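Local coordinates for protein pre-crRNA processing endonuclease (Streptococcus pyogenes serotype M1, PDB 3VZH) that probably cleaves precursor CRISPR RNA as a Cas5d-type endoribonuclease, helping to supply the guide RNAs of a bacterial antiviral defence system, at residues Val36-Ala41 and Ile172-Phe177; Ile58-Lys63 and Lys100-Trp105. All blocks are in the same frame, centred on the assembly; numbering follows the deposited sequence.

Contact 1: residues Val36-Ala41 and Ile172-Phe177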
loop_
_atom_site.group_PDB
_atom_site.type_symbol
_atom_site.label_atom_id
_atom_site.label_comp_id
_atom_site.label_asym_id
_atom_site.label_seq_id
_atom_site.Cartn_x
_atom_site.Cartn_y
_atom_site.Cartn_z
ATOM N N VAL A 36 1.239 11.093 2.871
ATOM C CA VAL A 36 0.591 10.090 2.036
ATOM C C VAL A 36 1.092 8.713 2.535
ATOM O O VAL A 36 2.043 8.630 3.309
ATOM C CB VAL A 36 0.909 10.281 0.520
ATOM C CG1 VAL A 36 0.455 11.669 0.018
ATOM C CG2 VAL A 36 2.387 10.156 0.295
ATOM N N PRO A 37 0.456 7.609 2.077
ATOM C CA PRO A 37 0.958 6.309 2.576
ATOM C C PRO A 37 2.382 5.934 2.134
ATOM O O PRO A 37 2.858 6.412 1.107
ATOM C CB PRO A 37 -0.066 5.280 2.066
ATOM C CG PRO A 37 -1.166 6.073 1.363
ATOM C CD PRO A 37 -0.637 7.467 1.097
ATOM N N THR A 38 3.112 5.189 2.958
ATOM C CA THR A 38 4.364 4.574 2.497
ATOM C C THR A 38 4.020 3.252 1.723
ATOM O O THR A 38 2.898 2.640 1.921
ATOM C CB THR A 38 5.264 4.212 3.681
ATOM O OG1 THR A 38 4.512 3.353 4.524
ATOM C CG2 THR A 38 5.716 5.498 4.434
ATOM N N ARG A 39 4.936 2.788 0.863
ATOM C CA ARG A 39 4.747 1.507 0.190
ATOM C C ARG A 39 4.536 0.403 1.213
ATOM O O ARG A 39 3.627 -0.466 1.068
ATOM C CB ARG A 39 5.865 1.149 -0.757
ATOM C CG ARG A 39 5.312 0.165 -1.800
ATOM C CD ARG A 39 6.323 -0.847 -2.279
ATOM N NE ARG A 39 5.984 -1.204 -3.635
ATOM C CZ ARG A 39 6.740 -1.942 -4.414
ATOM N NH1 ARG A 39 7.873 -2.444 -3.932
ATOM N NH2 ARG A 39 6.354 -2.171 -5.662
ATOM N N GLN A 40 5.373 0.454 2.243
ATOM C CA GLN A 40 5.215 -0.517 3.391
ATOM C C GLN A 40 3.771 -0.567 3.968
ATOM O O GLN A 40 3.217 -1.652 4.158
ATOM C CB GLN A 40 6.211 -0.299 4.511
ATOM C CG GLN A 40 6.342 -1.500 5.492
ATOM C CD GLN A 40 7.166 -2.664 4.888
ATOM O OE1 GLN A 40 8.383 -2.813 5.155
ATOM N NE2 GLN A 40 6.500 -3.522 4.080
ATOM N N ALA A 41 3.134 0.572 4.248
ATOM C CA ALA A 41 1.823 0.548 4.839
ATOM C C ALA A 41 0.860 -0.029 3.798
ATOM O O ALA A 41 -0.096 -0.752 4.172
ATOM C CB ALA A 41 1.348 1.954 5.134
ATOM N N ILE A 172 12.104 12.788 0.646
ATOM C CA ILE A 172 12.481 11.420 0.866
ATOM C C ILE A 172 11.532 10.747 1.855
ATOM O O ILE A 172 11.286 11.261 2.951
ATOM C CB ILE A 172 13.891 11.373 1.501
ATOM C CG1 ILE A 172 14.892 12.129 0.630
ATOM C CG2 ILE A 172 14.358 9.928 1.570
ATOM C CD1 ILE A 172 15.080 11.547 -0.770
ATOM N N MET A 173 10.978 9.603 1.488
ATOM C CA MET A 173 10.034 8.858 2.344
ATOM C C MET A 173 10.563 7.466 2.554
ATOM O O MET A 173 11.129 6.847 1.617
ATOM C CB MET A 173 8.666 8.745 1.619
ATOM C CG MET A 173 7.900 10.056 1.740
ATOM S SD MET A 173 6.175 9.953 1.130
ATOM C CE MET A 173 5.637 8.859 2.456
ATOM N N PHE A 174 10.374 6.931 3.749
ATOM C CA PHE A 174 10.489 5.484 3.946
ATOM C C PHE A 174 9.717 4.734 2.851
ATOM O O PHE A 174 8.573 5.091 2.507
ATOM C CB PHE A 174 9.996 5.113 5.335
ATOM C CG PHE A 174 10.062 3.657 5.631
ATOM C CD1 PHE A 174 8.888 2.930 5.767
ATOM C CD2 PHE A 174 11.281 2.998 5.766
ATOM C CE1 PHE A 174 8.928 1.548 6.024
ATOM C CE2 PHE A 174 11.335 1.622 6.053
ATOM C CZ PHE A 174 10.142 0.894 6.182
ATOM N N HIS A 175 10.372 3.720 2.258
ATOM C CA HIS A 175 9.765 2.889 1.225
ATOM C C HIS A 175 9.394 1.563 1.860
ATOM O O HIS A 175 8.218 1.244 1.963
ATOM C CB HIS A 175 10.797 2.641 0.137
ATOM C CG HIS A 175 10.317 1.800 -1.033
ATOM N ND1 HIS A 175 10.329 0.446 -1.015
ATOM C CD2 HIS A 175 9.880 2.178 -2.319
ATOM C CE1 HIS A 175 9.892 -0.012 -2.228
ATOM N NE2 HIS A 175 9.659 1.053 -3.018
ATOM N N SER A 176 10.388 0.786 2.293
ATOM C CA SER A 176 10.123 -0.513 2.920
ATOM C C SER A 176 11.377 -1.097 3.507
ATOM O O SER A 176 12.472 -0.579 3.284
ATOM C CB SER A 176 9.505 -1.505 1.918
ATOM O OG SER A 176 10.202 -1.535 0.686
ATOM N N PHE A 177 11.208 -2.127 4.337
ATOM C CA PHE A 177 12.314 -2.954 4.760
ATOM C C PHE A 177 12.565 -4.156 3.860
ATOM O O PHE A 177 11.614 -4.660 3.223
ATOM C CB PHE A 177 12.032 -3.530 6.144
ATOM C CG PHE A 177 12.059 -2.533 7.238
ATOM C CD1 PHE A 177 13.267 -1.970 7.650
ATOM C CD2 PHE A 177 10.892 -2.222 7.924
ATOM C CE1 PHE A 177 13.305 -1.063 8.690
ATOM C CE2 PHE A 177 10.918 -1.336 8.983
ATOM C CZ PHE A 177 12.130 -0.753 9.362
HETATM O O HOH W 1 7.007 4.888 0.307
HETATM O O HOH W 2 8.274 -3.075 -1.047
#

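Contact 2: residues Ile58-Lys63 and Lys100-Trp105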
loop_
_atom_site.group_PDB
_atom_site.type_symbol
_atom_site.label_atom_id
_atom_site.label_comp_id
_atom_site.label_asym_id
_atom_site.label_seq_id
_atom_site.Cartn_x
_atom_site.Cartn_y
_atom_site.Cartn_z
ATOM N N ILE A 58 2.475 -7.180 -4.704
ATOM C CA ILE A 58 3.324 -6.106 -5.243
ATOM C C ILE A 58 2.453 -4.908 -5.474
ATOM O O ILE A 58 1.643 -4.887 -6.457
ATOM C CB ILE A 58 3.955 -6.496 -6.595
ATOM C CG1 ILE A 58 4.810 -7.813 -6.530
ATOM C CG2 ILE A 58 4.851 -5.355 -7.106
ATOM C CD1 ILE A 58 5.818 -7.856 -5.389
ATOM N N VAL A 59 2.612 -3.897 -4.640
ATOM C CA VAL A 59 1.788 -2.672 -4.798
ATOM C C VAL A 59 2.490 -1.790 -5.828
ATOM O O VAL A 59 3.669 -1.431 -5.637
ATOM C CB VAL A 59 1.591 -1.877 -3.470
ATOM C CG1 VAL A 59 0.905 -0.526 -3.772
ATOM C CG2 VAL A 59 0.672 -2.705 -2.505
ATOM N N THR A 60 1.801 -1.424 -6.897
ATOM C CA THR A 60 2.544 -0.695 -7.957
ATOM C C THR A 60 2.187 0.788 -8.038
ATOM O O THR A 60 2.985 1.616 -8.556
ATOM C CB THR A 60 2.351 -1.301 -9.348
ATOM O OG1 THR A 60 0.959 -1.290 -9.700
ATOM C CG2 THR A 60 2.947 -2.716 -9.376
ATOM N N GLU A 61 1.000 1.142 -7.563
ATOM C CA GLU A 61 0.500 2.507 -7.754
ATOM C C GLU A 61 -0.540 2.830 -6.691
ATOM O O GLU A 61 -1.309 1.907 -6.258
ATOM C CB GLU A 61 -0.061 2.700 -9.139
ATOM C CG GLU A 61 -0.121 4.170 -9.519
ATOM C CD GLU A 61 -0.481 4.318 -10.984
ATOM O OE1 GLU A 61 -1.638 4.156 -11.329
ATOM O OE2 GLU A 61 0.425 4.601 -11.789
ATOM N N VAL A 62 -0.555 4.071 -6.210
ATOM C CA VAL A 62 -1.702 4.545 -5.365
ATOM C C VAL A 62 -2.202 5.891 -5.809
ATOM O O VAL A 62 -1.402 6.707 -6.317
ATOM C CB VAL A 62 -1.318 4.587 -3.859
ATOM C CG1 VAL A 62 -0.122 5.568 -3.543
ATOM C CG2 VAL A 62 -2.551 4.969 -2.986
ATOM N N LYS A 63 -3.528 6.105 -5.728
ATOM C CA LYS A 63 -4.117 7.392 -6.041
ATOM C C LYS A 63 -4.651 7.982 -4.748
ATOM O O LYS A 63 -5.465 7.331 -4.023
ATOM C CB LYS A 63 -5.229 7.380 -7.129
ATOM C CG LYS A 63 -4.763 6.701 -8.419
ATOM C CD LYS A 63 -5.850 6.647 -9.482
ATOM C CE LYS A 63 -6.243 7.950 -9.958
ATOM N NZ LYS A 63 -6.758 7.721 -11.367
ATOM N N LYS A 100 -3.507 0.014 -6.730
ATOM C CA LYS A 100 -3.315 -0.944 -7.852
ATOM C C LYS A 100 -2.207 -1.899 -7.425
ATOM O O LYS A 100 -1.141 -1.449 -6.995
ATOM C CB LYS A 100 -2.915 -0.161 -9.086
ATOM C CG LYS A 100 -2.611 -1.060 -10.281
ATOM C CD LYS A 100 -2.161 -0.187 -11.490
ATOM C CE LYS A 100 -1.872 -1.093 -12.707
ATOM N NZ LYS A 100 -1.271 -0.281 -13.836
ATOM N N PHE A 101 -2.460 -3.214 -7.519
ATOM C CA PHE A 101 -1.454 -4.147 -7.076
ATOM C C PHE A 101 -1.606 -5.462 -7.851
ATOM O O PHE A 101 -2.640 -5.657 -8.507
ATOM C CB PHE A 101 -1.522 -4.364 -5.603
ATOM C CG PHE A 101 -2.757 -5.121 -5.112
ATOM C CD1 PHE A 101 -2.673 -6.500 -4.779
ATOM C CD2 PHE A 101 -3.926 -4.442 -4.906
ATOM C CE1 PHE A 101 -3.836 -7.180 -4.285
ATOM C CE2 PHE A 101 -5.070 -5.111 -4.432
ATOM C CZ PHE A 101 -5.006 -6.452 -4.092
ATOM N N HIS A 102 -0.621 -6.354 -7.739
ATOM C CA HIS A 102 -0.754 -7.690 -8.364
ATOM C C HIS A 102 0.046 -8.586 -7.527
ATOM O O HIS A 102 0.589 -8.125 -6.519
ATOM C CB HIS A 102 -0.287 -7.636 -9.821
ATOM C CG HIS A 102 1.189 -7.328 -9.969
ATOM N ND1 HIS A 102 1.656 -6.079 -10.152
ATOM C CD2 HIS A 102 2.323 -8.213 -10.006
ATOM C CE1 HIS A 102 3.027 -6.123 -10.272
ATOM N NE2 HIS A 102 3.428 -7.449 -10.203
ATOM N N PHE A 103 0.072 -9.851 -7.873
ATOM C CA PHE A 103 0.981 -10.717 -7.134
ATOM C C PHE A 103 1.839 -11.567 -8.059
ATOM O O PHE A 103 1.501 -11.763 -9.225
ATOM C CB PHE A 103 0.258 -11.584 -6.101
ATOM C CG PHE A 103 -0.793 -12.521 -6.652
ATOM C CD1 PHE A 103 -2.162 -12.164 -6.527
ATOM C CD2 PHE A 103 -0.444 -13.744 -7.221
ATOM C CE1 PHE A 103 -3.145 -13.018 -7.008
ATOM C CE2 PHE A 103 -1.430 -14.614 -7.665
ATOM C CZ PHE A 103 -2.779 -14.241 -7.566
ATOM N N VAL A 104 2.947 -12.040 -7.515
ATOM C CA VAL A 104 3.889 -12.943 -8.222
ATOM C C VAL A 104 4.220 -14.116 -7.268
ATOM O O VAL A 104 3.929 -14.023 -6.064
ATOM C CB VAL A 104 5.226 -12.182 -8.561
ATOM C CG1 VAL A 104 4.936 -10.972 -9.447
ATOM C CG2 VAL A 104 5.960 -11.821 -7.285
ATOM N N TRP A 105 4.801 -15.219 -7.768
ATOM C CA TRP A 105 5.100 -16.333 -6.815
ATOM C C TRP A 105 6.222 -15.895 -5.959
ATOM O O TRP A 105 7.159 -15.127 -6.395
ATOM C CB TRP A 105 5.413 -17.674 -7.590
ATOM C CG TRP A 105 4.252 -18.110 -8.497
ATOM C CD1 TRP A 105 4.313 -18.487 -9.863
ATOM C CD2 TRP A 105 2.823 -18.194 -8.146
ATOM N NE1 TRP A 105 3.062 -18.787 -10.334
ATOM C CE2 TRP A 105 2.121 -18.646 -9.365
ATOM C CE3 TRP A 105 2.075 -17.958 -6.977
ATOM C CZ2 TRP A 105 0.731 -18.830 -9.389
ATOM C CZ3 TRP A 105 0.719 -18.222 -6.984
ATOM C CH2 TRP A 105 0.034 -18.545 -8.207
HETATM O O HOH W 3 -0.054 -3.866 -10.112
HETATM O O HOH W 4 1.281 0.095 -12.161
#

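Contact 1: residues Val36-Ala41 and Ile172-Phe177
Gln40, in the first turn of helix 39-49 of this Cas5 protein, is bonded twice to strand 173-178, at a classic beta bulge where His175 and Ser176 both face Tyr190 of the adjoining strand. Its backbone N donates to His175 O (3.0 Å), and its side chain turns back to the strand: with CG anti to the backbone N (chi1 -163°) and a bend at chi2, OE1 accepts a nearly straight bond from Phe177 N (3.0 Å, 174° at the hydrogen), the donor tilted out of the amide's carbonyl plane. The same side chain lays CB against Phe174 CE1 (3.6 Å). Thr38 is the helix N-cap, its OG1 accepting from Ala41 N, while its CG2 meets the edge of the Phe174 ring. Met173 SD packs on Val36 CG2, and the bend at chi3 (68°) brings CE to Val36 O (3.7 Å). Arg39 and His175 run side by side, CB over one imidazole face and NH1 3.6 Å from CE1; Arg39 NH2 is bonded to Val59 O and His175 NE2 to Lys204 O. In the plane of that ring, His175 ND1 and Ser176 OG share a 2.6 Å hydrogen bond, and one water joins Ser176 OG to Arg39 NH1.

Contact 2: residues Ile58-Lys63 and Lys100-Trp105
Ile58 and His102 form a hydrogen-bonded pair between the antiparallel neighbours 55-64 and 95-105 in the main sheet of this RRM-containing Cas5 protein, and a classic beta bulge follows where Thr60 and Glu61 both face Lys100. Backbone bonds set the register. Ile58 N donates to His102 O (2.8 Å) and His102 N returns a bond to Ile58 O; beyond the non-hydrogen-bonded pair Val59-Phe101, Lys100 O takes Thr60 N (2.9 Å) and, weakly, Glu61 N, so the extra residue is absorbed at one carbonyl. Lys100 N then donates almost straight to Glu61 O (2.9 Å, 175° at the hydrogen). Phe101 CA adds a CA-H...O contact to Ile58 O.

Apolar contacts centre on the His102 imidazole. Its CG sits between the backbone N and the carbonyl carbon (chi1 65°), and the ring is carried back over the neighbouring strand. Ile58 CB makes a CH-pi contact over one face, 3.9 Å from the ring centroid, and Thr60 CG2 comes to the ring edge at CE1 (3.5 Å). Ile58 CG1 also reaches Val104 CG2. On the face bearing Val59 and Phe101, Val59 CG2 packs on Phe101 CB, and the Phe101 ring continues to Met125 and Ile129 of helix 118-130.

Polar side chains meet mainly through water. The extended Lys100 chain crosses Thr60, CG lying 3.6 Å from OG1, and its NZ has a long, weak ion pair with Asp8. Glu61 directs its carboxylate to Tyr156 and Thr202. Two waters bind Thr60 OG1: one also accepts from Lys100 NZ, and the other lies in the imidazole plane, 2.8 Å from His102 ND1.

Contact 1 is the more buried, with most of its touching residues enclosed, and seats the start of helix 39-49 on strand 173-178; contact 2, partly buried, lies between two neighbouring strands. Strands 55-64, 95-105 and 173-178 belong to one branched or curled antiparallel sheet. Helix 39-49 leads into strand 55-64, and both segments of contact 2 lie within the chain between those of contact 1. Waters bridge both contacts, but in contact 1 a side-chain amide supplements a lone direct backbone-to-backbone bond, whereas regular strand pairing dominates contact 2. Arg39 joins the two through its guanidinium, which reaches strand 55-64 and also packs on Ile58 CG2.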